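Apicoplast TIC22, putative (Plasmodium falciparum 3D7, PDB 4E6Z) probably acts as a chaperone of the TIC import machinery, required for bringing proteins into the apicoplast. Local coordinates at residues 94-108 with 162-174. Sequence-based numbering, arbitrary orientation.
Sequences ENEKQVCYMFLCPYD and QNIYWKLISSKRQ
Two neighbouring parallel strands, 97-103 and 164-169, pair in register from Val99 with Tyr165 to Phe103 with Ile169, and each then turns into a helix. Backbone bonds alternate between them: Lys167 N gives to Cys100 O (2.8 Å), and Met102 N gives to Lys167 O in return. On the face carrying Cys100, Met102, Trp166 and Leu168, the indole is met obliquely by two chalcogens. Cys100 SG lies 4.5 Å from the centroid of the six-membered ring of Trp166, 27° off its normal, while the selenium of Met102, here selenomethionine, makes a wider Met-aromatic contact. The bend at chi3 (-59°) brings Met102 CE to 3.8 Å from Trp166 CB, and helix 135-150 covers this side through Leu141 and Met142. On the opposite face, Lys167 runs alongside Tyr101, its CD 3.6 Å from Tyr101 CE1; Ile169 CB similarly flanks Phe103 CD1. Beyond the strands, Asp108 OD2 receives Lys172 N (2.8 Å) through its syn lone pair, tying the first turns of the two helices together. A water accepts from Cys105 N and donates to the same OD2 and, at 2.6 Å, to Ile169 O. In this mixed three-stranded sheet the pair resembles a beta-alpha-beta crossover, though its largely helical link also passes through strand 129-134 of another sheet.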
# COMPACT_ATOMS: atom_id res chain seq x y z
N GLU A 94 -8.32 -16.17 12.47
CA GLU A 94 -8.69 -15.01 13.27
C GLU A 94 -10.15 -15.14 13.70
O GLU A 94 -11.06 -14.71 13.00
CB GLU A 94 -8.44 -13.70 12.51
CG GLU A 94 -6.98 -13.30 12.46
CD GLU A 94 -6.79 -11.80 12.35
OE1 GLU A 94 -5.80 -11.28 12.92
OE2 GLU A 94 -7.62 -11.13 11.71
N ASN A 95 -10.32 -15.75 14.87
CA ASN A 95 -11.63 -16.07 15.44
C ASN A 95 -12.82 -15.34 14.83
O ASN A 95 -13.06 -14.17 15.10
CB ASN A 95 -11.59 -15.84 16.95
CG ASN A 95 -10.38 -16.47 17.60
OD1 ASN A 95 -9.97 -17.57 17.23
ND2 ASN A 95 -9.79 -15.78 18.57
N GLU A 96 -13.55 -16.06 13.98
CA GLU A 96 -13.18 -17.42 13.60
C GLU A 96 -13.21 -17.58 12.09
O GLU A 96 -13.82 -18.51 11.56
CB GLU A 96 -14.08 -18.45 14.28
CG GLU A 96 -13.53 -18.97 15.60
CD GLU A 96 -14.33 -20.14 16.15
OE1 GLU A 96 -13.71 -21.15 16.56
OE2 GLU A 96 -15.57 -20.06 16.17
N LYS A 97 -12.54 -16.67 11.40
CA LYS A 97 -12.46 -16.69 9.95
C LYS A 97 -11.06 -17.08 9.51
O LYS A 97 -10.12 -17.08 10.31
CB LYS A 97 -12.83 -15.32 9.38
CG LYS A 97 -13.29 -14.31 10.42
CD LYS A 97 -13.32 -12.90 9.85
CE LYS A 97 -13.72 -11.88 10.90
NZ LYS A 97 -15.12 -12.08 11.36
N GLN A 98 -10.91 -17.41 8.23
CA GLN A 98 -9.60 -17.70 7.66
C GLN A 98 -9.01 -16.41 7.10
O GLN A 98 -9.55 -15.83 6.17
CB GLN A 98 -9.72 -18.74 6.55
CG GLN A 98 -10.26 -20.08 7.01
CD GLN A 98 -10.47 -21.05 5.86
OE1 GLN A 98 -9.56 -21.79 5.49
NE2 GLN A 98 -11.66 -21.03 5.28
N VAL A 99 -7.91 -15.96 7.69
CA VAL A 99 -7.32 -14.68 7.31
C VAL A 99 -5.95 -14.80 6.64
O VAL A 99 -5.08 -15.52 7.12
CB VAL A 99 -7.19 -13.75 8.52
CG1 VAL A 99 -6.44 -12.48 8.14
CG2 VAL A 99 -8.56 -13.41 9.07
N CYS A 100 -5.78 -14.09 5.53
CA CYS A 100 -4.47 -13.93 4.92
C CYS A 100 -4.05 -12.46 4.95
O CYS A 100 -4.89 -11.57 4.86
CB CYS A 100 -4.46 -14.49 3.49
SG CYS A 100 -4.49 -16.31 3.41
N TYR A 101 -2.75 -12.23 5.08
CA TYR A 101 -2.21 -10.88 5.25
C TYR A 101 -1.54 -10.36 3.98
O TYR A 101 -0.71 -11.03 3.38
CB TYR A 101 -1.21 -10.87 6.41
CG TYR A 101 -1.86 -11.12 7.75
CD1 TYR A 101 -2.44 -10.08 8.46
CD2 TYR A 101 -1.91 -12.39 8.29
CE1 TYR A 101 -3.05 -10.30 9.68
CE2 TYR A 101 -2.51 -12.63 9.51
CZ TYR A 101 -3.08 -11.58 10.20
OH TYR A 101 -3.68 -11.79 11.42
N MSE A 102 -1.92 -9.15 3.59
CA MSE A 102 -1.32 -8.49 2.44
C MSE A 102 -0.70 -7.17 2.89
O MSE A 102 -1.38 -6.33 3.47
CB MSE A 102 -2.37 -8.24 1.37
CG MSE A 102 -3.14 -9.48 0.99
SE MSE A 102 -4.46 -9.15 -0.39
CE MSE A 102 -5.55 -7.80 0.52
N PHE A 103 0.59 -6.99 2.62
CA PHE A 103 1.30 -5.81 3.11
C PHE A 103 1.61 -4.83 1.98
O PHE A 103 2.03 -5.22 0.89
CB PHE A 103 2.61 -6.23 3.79
CG PHE A 103 2.41 -7.14 4.97
CD1 PHE A 103 2.30 -6.63 6.25
CD2 PHE A 103 2.33 -8.52 4.79
CE1 PHE A 103 2.11 -7.47 7.34
CE2 PHE A 103 2.15 -9.37 5.88
CZ PHE A 103 2.04 -8.84 7.15
N LEU A 104 1.38 -3.54 2.25
CA LEU A 104 1.73 -2.50 1.29
C LEU A 104 3.22 -2.19 1.37
O LEU A 104 3.80 -1.66 0.42
CB LEU A 104 0.89 -1.24 1.52
CG LEU A 104 -0.50 -1.29 0.90
CD1 LEU A 104 -1.47 -0.34 1.59
CD2 LEU A 104 -0.43 -1.00 -0.60
N CYS A 105 3.83 -2.53 2.50
CA CYS A 105 5.27 -2.33 2.70
C CYS A 105 5.97 -3.67 2.86
O CYS A 105 5.61 -4.46 3.74
CB CYS A 105 5.53 -1.45 3.92
SG CYS A 105 7.28 -1.25 4.35
N PRO A 106 6.97 -3.93 2.01
CA PRO A 106 7.65 -5.23 1.95
C PRO A 106 8.40 -5.54 3.24
O PRO A 106 8.63 -6.70 3.55
CB PRO A 106 8.63 -5.06 0.79
CG PRO A 106 8.88 -3.57 0.74
CD PRO A 106 7.57 -2.95 1.08
N TYR A 107 8.80 -4.50 3.97
CA TYR A 107 9.56 -4.70 5.20
C TYR A 107 8.65 -5.11 6.35
O TYR A 107 9.09 -5.77 7.29
CB TYR A 107 10.38 -3.45 5.53
CG TYR A 107 11.31 -3.06 4.41
CD1 TYR A 107 12.41 -3.85 4.08
CD2 TYR A 107 11.08 -1.92 3.65
CE1 TYR A 107 13.26 -3.50 3.05
CE2 TYR A 107 11.93 -1.56 2.62
CZ TYR A 107 13.02 -2.35 2.32
OH TYR A 107 13.86 -2.00 1.29
N ASP A 108 7.37 -4.73 6.27
CA ASP A 108 6.38 -5.24 7.22
C ASP A 108 6.18 -6.74 6.98
O ASP A 108 6.04 -7.51 7.92
CB ASP A 108 5.05 -4.51 7.06
CG ASP A 108 5.11 -3.05 7.51
OD1 ASP A 108 6.16 -2.60 8.02
OD2 ASP A 108 4.08 -2.35 7.37
N GLN A 162 -14.66 -21.05 5.87
CA GLN A 162 -14.99 -21.31 4.48
C GLN A 162 -14.21 -20.39 3.53
O GLN A 162 -13.31 -20.84 2.82
CB GLN A 162 -16.49 -21.14 4.25
CG GLN A 162 -16.96 -21.54 2.86
CD GLN A 162 -16.80 -23.03 2.61
OE1 GLN A 162 -16.49 -23.45 1.49
NE2 GLN A 162 -17.02 -23.83 3.64
N ASN A 163 -14.55 -19.11 3.54
CA ASN A 163 -13.89 -18.13 2.68
C ASN A 163 -12.77 -17.37 3.39
O ASN A 163 -12.86 -17.08 4.58
CB ASN A 163 -14.90 -17.14 2.09
CG ASN A 163 -15.64 -17.72 0.90
OD1 ASN A 163 -15.17 -18.65 0.26
ND2 ASN A 163 -16.80 -17.14 0.60
N ILE A 164 -11.72 -17.06 2.64
CA ILE A 164 -10.56 -16.37 3.18
C ILE A 164 -10.77 -14.86 3.23
O ILE A 164 -11.16 -14.24 2.25
CB ILE A 164 -9.30 -16.66 2.35
CG1 ILE A 164 -8.96 -18.15 2.39
CG2 ILE A 164 -8.13 -15.81 2.84
CD1 ILE A 164 -7.76 -18.53 1.55
N TYR A 165 -10.51 -14.28 4.40
CA TYR A 165 -10.54 -12.83 4.55
C TYR A 165 -9.16 -12.24 4.25
O TYR A 165 -8.22 -12.41 5.03
CB TYR A 165 -11.01 -12.43 5.94
CG TYR A 165 -10.96 -10.94 6.20
CD1 TYR A 165 -11.77 -10.06 5.50
CD2 TYR A 165 -10.09 -10.41 7.14
CE1 TYR A 165 -11.72 -8.70 5.73
CE2 TYR A 165 -10.03 -9.05 7.38
CZ TYR A 165 -10.85 -8.20 6.67
OH TYR A 165 -10.80 -6.84 6.90
N TRP A 166 -9.05 -11.56 3.12
CA TRP A 166 -7.79 -10.93 2.72
C TRP A 166 -7.63 -9.57 3.39
O TRP A 166 -8.33 -8.62 3.05
CB TRP A 166 -7.74 -10.79 1.20
CG TRP A 166 -7.84 -12.11 0.49
CD1 TRP A 166 -8.98 -12.71 0.01
CD2 TRP A 166 -6.76 -13.00 0.20
NE1 TRP A 166 -8.67 -13.91 -0.57
CE2 TRP A 166 -7.31 -14.12 -0.46
CE3 TRP A 166 -5.39 -12.97 0.43
CZ2 TRP A 166 -6.53 -15.19 -0.90
CZ3 TRP A 166 -4.61 -14.03 0.01
CH2 TRP A 166 -5.19 -15.12 -0.65
N LYS A 167 -6.72 -9.50 4.35
CA LYS A 167 -6.52 -8.29 5.15
C LYS A 167 -5.35 -7.45 4.64
O LYS A 167 -4.20 -7.90 4.64
CB LYS A 167 -6.31 -8.66 6.62
CG LYS A 167 -6.02 -7.49 7.53
CD LYS A 167 -5.69 -7.96 8.94
CE LYS A 167 -6.91 -8.53 9.64
NZ LYS A 167 -7.94 -7.49 9.89
N LEU A 168 -5.65 -6.23 4.21
CA LEU A 168 -4.62 -5.33 3.71
C LEU A 168 -3.98 -4.56 4.86
O LEU A 168 -4.68 -3.96 5.68
CB LEU A 168 -5.22 -4.36 2.68
CG LEU A 168 -4.30 -3.37 1.96
CD1 LEU A 168 -3.29 -4.09 1.08
CD2 LEU A 168 -5.11 -2.39 1.14
N ILE A 169 -2.65 -4.57 4.92
CA ILE A 169 -1.92 -3.87 5.97
C ILE A 169 -1.11 -2.69 5.43
O ILE A 169 -0.11 -2.88 4.74
CB ILE A 169 -0.93 -4.82 6.69
CG1 ILE A 169 -1.62 -6.13 7.06
CG2 ILE A 169 -0.34 -4.13 7.91
CD1 ILE A 169 -2.80 -5.95 7.98
N SER A 170 -1.54 -1.47 5.76
CA SER A 170 -0.79 -0.28 5.37
C SER A 170 0.60 -0.29 5.98
O SER A 170 0.84 -0.94 6.98
CB SER A 170 -1.53 1.00 5.78
OG SER A 170 -2.67 1.23 4.98
N SER A 171 1.53 0.43 5.35
CA SER A 171 2.88 0.57 5.88
C SER A 171 2.84 1.02 7.33
O SER A 171 2.24 2.05 7.66
CB SER A 171 3.68 1.57 5.05
OG SER A 171 4.95 1.82 5.64
N LYS A 172 3.48 0.25 8.20
CA LYS A 172 3.50 0.57 9.62
C LYS A 172 4.08 1.97 9.85
O LYS A 172 3.58 2.73 10.67
CB LYS A 172 4.32 -0.47 10.39
CG LYS A 172 4.33 -0.28 11.89
CD LYS A 172 5.39 -1.17 12.53
CE LYS A 172 5.29 -1.14 14.05
NZ LYS A 172 4.03 -1.78 14.54
N ARG A 173 5.13 2.29 9.10
CA ARG A 173 5.83 3.56 9.25
C ARG A 173 5.01 4.75 8.72
O ARG A 173 5.11 5.85 9.24
CB ARG A 173 7.19 3.49 8.54
CG ARG A 173 8.03 4.74 8.67
CD ARG A 173 9.32 4.63 7.87
NE ARG A 173 9.07 4.43 6.45
CZ ARG A 173 9.98 4.59 5.49
NH1 ARG A 173 11.21 4.97 5.80
NH2 ARG A 173 9.66 4.38 4.22
N GLN A 174 4.21 4.52 7.69
CA GLN A 174 3.38 5.58 7.13
C GLN A 174 2.14 5.85 7.99
O GLN A 174 1.68 6.98 8.08
CB GLN A 174 2.98 5.27 5.69
CG GLN A 174 4.16 5.08 4.74
CD GLN A 174 5.18 6.20 4.83
OE1 GLN A 174 4.83 7.37 4.95
NE2 GLN A 174 6.46 5.83 4.78
O HOH W 1 2.51 -3.03 5.01
O HOH W 2 6.61 0.11 7.97